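Local coordinates for aminotransferase (Bacillus subtilis, PDB 6L1O), which is a pyridoxal-phosphate-dependent aminotransferase encoded in the operon for biosynthesis of the dipeptide antibiotic bacilysin, at residues F340-V352 against F380-G392. Sequence-based numbering, arbitrary orientation.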
loop_
_atom_site.group_PDB
_atom_site.type_symbol
_atom_site.label_atom_id
_atom_site.label_comp_id
_atom_site.label_asym_id
_atom_site.label_seq_id
_atom_site.Cartn_x
_atom_site.Cartn_y
_atom_site.Cartn_z
ATOM N N PHE B 340 -7.843 -35.066 -1.630
ATOM C CA PHE B 340 -7.166 -35.478 -0.375
ATOM C C PHE B 340 -7.296 -34.430 0.744
ATOM O O PHE B 340 -7.669 -34.791 1.872
ATOM C CB PHE B 340 -5.712 -35.762 -0.635
ATOM C CG PHE B 340 -4.947 -36.204 0.587
ATOM C CD1 PHE B 340 -5.332 -37.342 1.282
ATOM C CD2 PHE B 340 -3.846 -35.499 1.012
ATOM C CE1 PHE B 340 -4.627 -37.739 2.402
ATOM C CE2 PHE B 340 -3.123 -35.891 2.114
ATOM C CZ PHE B 340 -3.520 -37.020 2.812
ATOM N N SER B 341 -7.044 -33.161 0.428
ATOM C CA SER B 341 -7.179 -32.077 1.430
ATOM C C SER B 341 -8.613 -31.938 1.878
ATOM O O SER B 341 -8.902 -31.740 3.042
ATOM C CB SER B 341 -6.575 -30.759 0.970
ATOM O OG SER B 341 -7.213 -30.198 -0.179
ATOM N N ASP B 342 -9.551 -32.098 0.977
ATOM C CA ASP B 342 -10.980 -32.099 1.370
ATOM C C ASP B 342 -11.350 -33.291 2.291
ATOM O O ASP B 342 -12.103 -33.126 3.264
ATOM C CB ASP B 342 -11.883 -32.091 0.137
ATOM C CG ASP B 342 -12.061 -30.688 -0.472
ATOM O OD1 ASP B 342 -11.821 -29.672 0.206
ATOM O OD2 ASP B 342 -12.468 -30.589 -1.662
ATOM N N TYR B 343 -10.804 -34.468 1.991
ATOM C CA TYR B 343 -11.021 -35.666 2.799
ATOM C C TYR B 343 -10.443 -35.511 4.224
ATOM O O TYR B 343 -11.084 -35.938 5.216
ATOM C CB TYR B 343 -10.426 -36.880 2.118
ATOM C CG TYR B 343 -10.774 -38.193 2.809
ATOM C CD1 TYR B 343 -11.884 -38.967 2.384
ATOM C CD2 TYR B 343 -9.984 -38.686 3.863
ATOM C CE1 TYR B 343 -12.201 -40.171 3.015
ATOM C CE2 TYR B 343 -10.316 -39.881 4.502
ATOM C CZ TYR B 343 -11.417 -40.617 4.078
ATOM O OH TYR B 343 -11.702 -41.803 4.735
ATOM N N LEU B 344 -9.284 -34.854 4.334
ATOM C CA LEU B 344 -8.652 -34.650 5.642
ATOM C C LEU B 344 -9.385 -33.613 6.433
ATOM O O LEU B 344 -9.465 -33.731 7.657
ATOM C CB LEU B 344 -7.184 -34.232 5.519
ATOM C CG LEU B 344 -6.166 -35.205 5.022
ATOM C CD1 LEU B 344 -4.790 -34.562 5.096
ATOM C CD2 LEU B 344 -6.195 -36.550 5.711
ATOM N N LEU B 345 -9.916 -32.569 5.747
ATOM C CA LEU B 345 -10.707 -31.577 6.389
ATOM C C LEU B 345 -12.047 -32.161 6.908
ATOM O O LEU B 345 -12.419 -31.944 8.038
ATOM C CB LEU B 345 -10.975 -30.398 5.455
ATOM C CG LEU B 345 -11.869 -29.272 5.992
ATOM C CD1 LEU B 345 -11.393 -28.758 7.354
ATOM C CD2 LEU B 345 -11.982 -28.153 4.975
ATOM N N GLU B 346 -12.731 -32.941 6.072
ATOM C CA GLU B 346 -14.027 -33.469 6.444
ATOM C C GLU B 346 -13.936 -34.533 7.547
ATOM O O GLU B 346 -14.739 -34.554 8.497
ATOM C CB GLU B 346 -14.690 -34.014 5.193
ATOM C CG GLU B 346 -16.146 -34.395 5.346
ATOM C CD GLU B 346 -16.821 -34.627 3.998
ATOM O OE1 GLU B 346 -16.953 -33.655 3.204
ATOM O OE2 GLU B 346 -17.218 -35.781 3.727
ATOM N N HIS B 347 -12.974 -35.418 7.438
ATOM C CA HIS B 347 -12.912 -36.609 8.319
ATOM C C HIS B 347 -11.959 -36.480 9.504
ATOM O O HIS B 347 -12.022 -37.290 10.412
ATOM C CB HIS B 347 -12.542 -37.829 7.477
ATOM C CG HIS B 347 -13.640 -38.226 6.533
ATOM N ND1 HIS B 347 -13.797 -37.648 5.287
ATOM C CD2 HIS B 347 -14.689 -39.071 6.692
ATOM C CE1 HIS B 347 -14.869 -38.156 4.699
ATOM N NE2 HIS B 347 -15.423 -39.026 5.530
ATOM N N ALA B 348 -11.037 -35.518 9.454
ATOM C CA ALA B 348 -10.091 -35.321 10.564
ATOM C C ALA B 348 -10.121 -33.912 11.121
ATOM O O ALA B 348 -9.444 -33.614 12.110
ATOM C CB ALA B 348 -8.680 -35.666 10.109
ATOM N N HIS B 349 -10.920 -33.030 10.497
ATOM C CA HIS B 349 -10.905 -31.620 10.823
ATOM C C HIS B 349 -9.516 -31.009 10.917
ATOM O O HIS B 349 -9.213 -30.264 11.872
ATOM C CB HIS B 349 -11.676 -31.394 12.113
ATOM C CG HIS B 349 -13.117 -31.765 12.008
ATOM N ND1 HIS B 349 -13.938 -31.834 13.107
ATOM C CD2 HIS B 349 -13.884 -32.079 10.937
ATOM C CE1 HIS B 349 -15.163 -32.162 12.716
ATOM N NE2 HIS B 349 -15.159 -32.309 11.403
ATOM N N VAL B 350 -8.678 -31.313 9.931
ATOM C CA VAL B 350 -7.349 -30.645 9.786
ATOM C C VAL B 350 -7.241 -29.970 8.417
ATOM O O VAL B 350 -7.894 -30.408 7.454
ATOM C CB VAL B 350 -6.211 -31.635 9.972
ATOM C CG1 VAL B 350 -6.325 -32.285 11.362
ATOM C CG2 VAL B 350 -6.157 -32.702 8.888
ATOM N N VAL B 351 -6.424 -28.918 8.347
ATOM C CA VAL B 351 -6.170 -28.197 7.104
ATOM C C VAL B 351 -4.759 -28.354 6.654
ATOM O O VAL B 351 -3.811 -28.041 7.403
ATOM C CB VAL B 351 -6.490 -26.700 7.247
ATOM C CG1 VAL B 351 -6.159 -25.936 5.930
ATOM C CG2 VAL B 351 -7.926 -26.523 7.626
ATOM N N VAL B 352 -4.601 -28.900 5.460
ATOM C CA VAL B 352 -3.345 -28.799 4.672
ATOM C C VAL B 352 -3.632 -28.022 3.360
ATOM O O VAL B 352 -4.788 -27.931 2.952
ATOM C CB VAL B 352 -2.712 -30.150 4.364
ATOM C CG1 VAL B 352 -2.384 -30.876 5.662
ATOM C CG2 VAL B 352 -3.634 -31.000 3.503
ATOM N N PHE B 380 -2.668 -33.237 15.017
ATOM C CA PHE B 380 -2.830 -33.450 13.565
ATOM C C PHE B 380 -2.580 -34.935 13.212
ATOM O O PHE B 380 -3.443 -35.614 12.614
ATOM C CB PHE B 380 -1.836 -32.522 12.808
ATOM C CG PHE B 380 -1.855 -32.683 11.326
ATOM C CD1 PHE B 380 -2.733 -31.920 10.541
ATOM C CD2 PHE B 380 -0.987 -33.565 10.696
ATOM C CE1 PHE B 380 -2.741 -32.050 9.160
ATOM C CE2 PHE B 380 -0.982 -33.693 9.309
ATOM C CZ PHE B 380 -1.850 -32.938 8.548
ATOM N N VAL B 381 -1.466 -35.469 13.692
ATOM C CA VAL B 381 -1.142 -36.863 13.416
ATOM C C VAL B 381 -2.129 -37.827 14.108
ATOM O O VAL B 381 -2.603 -38.790 13.483
ATOM C CB VAL B 381 0.278 -37.204 13.800
ATOM C CG1 VAL B 381 0.519 -38.706 13.707
ATOM C CG2 VAL B 381 1.252 -36.455 12.912
ATOM N N THR B 382 -2.454 -37.543 15.360
ATOM C CA THR B 382 -3.434 -38.353 16.107
ATOM C C THR B 382 -4.779 -38.477 15.403
ATOM O O THR B 382 -5.377 -39.571 15.347
ATOM C CB THR B 382 -3.667 -37.799 17.513
ATOM O OG1 THR B 382 -2.459 -37.935 18.245
ATOM C CG2 THR B 382 -4.806 -38.563 18.267
ATOM N N ARG B 383 -5.246 -37.387 14.841
ATOM C CA ARG B 383 -6.534 -37.369 14.160
ATOM C C ARG B 383 -6.506 -38.132 12.843
ATOM O O ARG B 383 -7.452 -38.854 12.521
ATOM C CB ARG B 383 -7.019 -35.950 13.938
ATOM C CG ARG B 383 -7.312 -35.190 15.214
ATOM C CD ARG B 383 -7.759 -33.822 14.863
ATOM N NE ARG B 383 -8.046 -33.003 16.017
ATOM C CZ ARG B 383 -8.650 -31.840 15.962
ATOM N NH1 ARG B 383 -9.024 -31.336 14.767
ATOM N NH2 ARG B 383 -8.835 -31.159 17.073
ATOM N N ILE B 384 -5.414 -37.992 12.106
ATOM C CA ILE B 384 -5.289 -38.627 10.822
ATOM C C ILE B 384 -5.122 -40.136 10.971
ATOM O O ILE B 384 -5.555 -40.911 10.107
ATOM C CB ILE B 384 -4.131 -38.009 10.014
ATOM C CG1 ILE B 384 -4.492 -36.571 9.625
ATOM C CG2 ILE B 384 -3.801 -38.828 8.767
ATOM C CD1 ILE B 384 -3.436 -35.907 8.696
ATOM N N GLN B 385 -4.463 -40.553 12.048
ATOM C CA GLN B 385 -4.297 -41.960 12.328
ATOM C C GLN B 385 -5.624 -42.737 12.324
ATOM O O GLN B 385 -5.675 -43.842 11.826
ATOM C CB GLN B 385 -3.617 -42.166 13.658
ATOM C CG GLN B 385 -2.974 -43.527 13.761
ATOM C CD GLN B 385 -2.266 -43.669 15.092
ATOM O OE1 GLN B 385 -2.845 -43.351 16.134
ATOM N NE2 GLN B 385 -1.007 -44.101 15.066
ATOM N N LYS B 386 -6.678 -42.124 12.853
ATOM C CA LYS B 386 -7.984 -42.754 12.910
ATOM C C LYS B 386 -8.539 -43.062 11.516
ATOM O O LYS B 386 -9.356 -43.960 11.376
ATOM C CB LYS B 386 -8.959 -41.888 13.711
ATOM C CG LYS B 386 -8.578 -41.772 15.182
ATOM C CD LYS B 386 -9.511 -40.872 15.967
ATOM C CE LYS B 386 -9.328 -39.419 15.546
ATOM N NZ LYS B 386 -10.045 -38.453 16.414
ATOM N N LEU B 387 -8.096 -42.324 10.493
ATOM C CA LEU B 387 -8.614 -42.483 9.123
ATOM C C LEU B 387 -8.150 -43.753 8.451
ATOM O O LEU B 387 -8.774 -44.221 7.505
ATOM C CB LEU B 387 -8.221 -41.280 8.259
ATOM C CG LEU B 387 -8.666 -39.904 8.744
ATOM C CD1 LEU B 387 -8.413 -38.865 7.664
ATOM C CD2 LEU B 387 -10.129 -39.940 9.083
ATOM N N ASN B 388 -7.015 -44.259 8.893
ATOM C CA ASN B 388 -6.427 -45.482 8.356
ATOM C C ASN B 388 -6.126 -45.400 6.843
ATOM O O ASN B 388 -6.353 -46.342 6.099
ATOM C CB ASN B 388 -7.350 -46.661 8.676
ATOM C CG ASN B 388 -6.670 -47.994 8.470
ATOM O OD1 ASN B 388 -6.905 -48.696 7.467
ATOM N ND2 ASN B 388 -5.810 -48.354 9.406
ATOM N N LEU B 389 -5.657 -44.254 6.388
ATOM C CA LEU B 389 -5.295 -44.084 4.985
ATOM C C LEU B 389 -4.038 -44.871 4.595
ATOM O O LEU B 389 -3.111 -45.003 5.408
ATOM C CB LEU B 389 -5.088 -42.607 4.665
ATOM C CG LEU B 389 -6.298 -41.713 4.900
ATOM C CD1 LEU B 389 -5.945 -40.286 4.530
ATOM C CD2 LEU B 389 -7.489 -42.174 4.096
ATOM N N PRO B 390 -3.983 -45.380 3.343
ATOM C CA PRO B 390 -2.831 -46.165 2.873
ATOM C C PRO B 390 -1.637 -45.318 2.475
ATOM O O PRO B 390 -1.147 -45.441 1.345
ATOM C CB PRO B 390 -3.398 -46.910 1.634
ATOM C CG PRO B 390 -4.432 -45.980 1.107
ATOM C CD PRO B 390 -5.054 -45.320 2.320
ATOM N N PHE B 391 -1.105 -44.522 3.410
ATOM C CA PHE B 391 0.152 -43.823 3.160
ATOM C C PHE B 391 1.323 -44.771 2.847
ATOM O O PHE B 391 2.273 -44.390 2.162
ATOM C CB PHE B 391 0.537 -42.969 4.362
ATOM C CG PHE B 391 -0.399 -41.825 4.625
ATOM C CD1 PHE B 391 -0.407 -40.728 3.794
ATOM C CD2 PHE B 391 -1.279 -41.860 5.684
ATOM C CE1 PHE B 391 -1.265 -39.674 4.014
ATOM C CE2 PHE B 391 -2.127 -40.802 5.931
ATOM C CZ PHE B 391 -2.116 -39.711 5.090
ATOM N N GLY B 392 1.278 -45.996 3.381
ATOM C CA GLY B 392 2.349 -46.956 3.117
ATOM C C GLY B 392 2.511 -47.461 1.674
ATOM O O GLY B 392 3.605 -47.902 1.296
#
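O of Y343 accepts two hydrogen bonds from H347, from the backbone N at 3.0 Å and from ring ND1 at 3.2 Å, and both residues pack on L387. The axes of helices 340-348 and 380-385 cross nearly perpendicularly, at 91°. L387 packs against helix 340-348. Its CD1 meets L344 CD2 at 3.8 Å, CE2 of Y343 and CB of A348, while CD2 packs on CB of H347. The R383 chain runs extended from CG to NE and passes the C-terminal end of helix 340-348. NH1 of R383 is hydrogen-bonded to O of H33; it lies 3.1 Å from O of H349. NE forms a salt bridge with E379. H349 turns the chain with positive phi into strand 350-351. Beside that strand, V350 CG2 approaches F380 CE1 at 3.5 Å, and V352 CG1 meets the edge of that ring. With chi1 at 177° F380 CG lies opposite the backbone N, and the ring reaches V350 and V352. Past the helix, L389 CD1 reaches the edge of the F340 ring, at CE1, at 3.6 Å. The F340 and F391 rings meet rim to rim, planes at 80°; F391 also stacks on W315. No clear hydrogen bond crosses, so apolar packing joins the last helix and C-terminal tail to helix 337-348 and strand 350-351, while H33 and E379 hold the R383 guanidinium from outside.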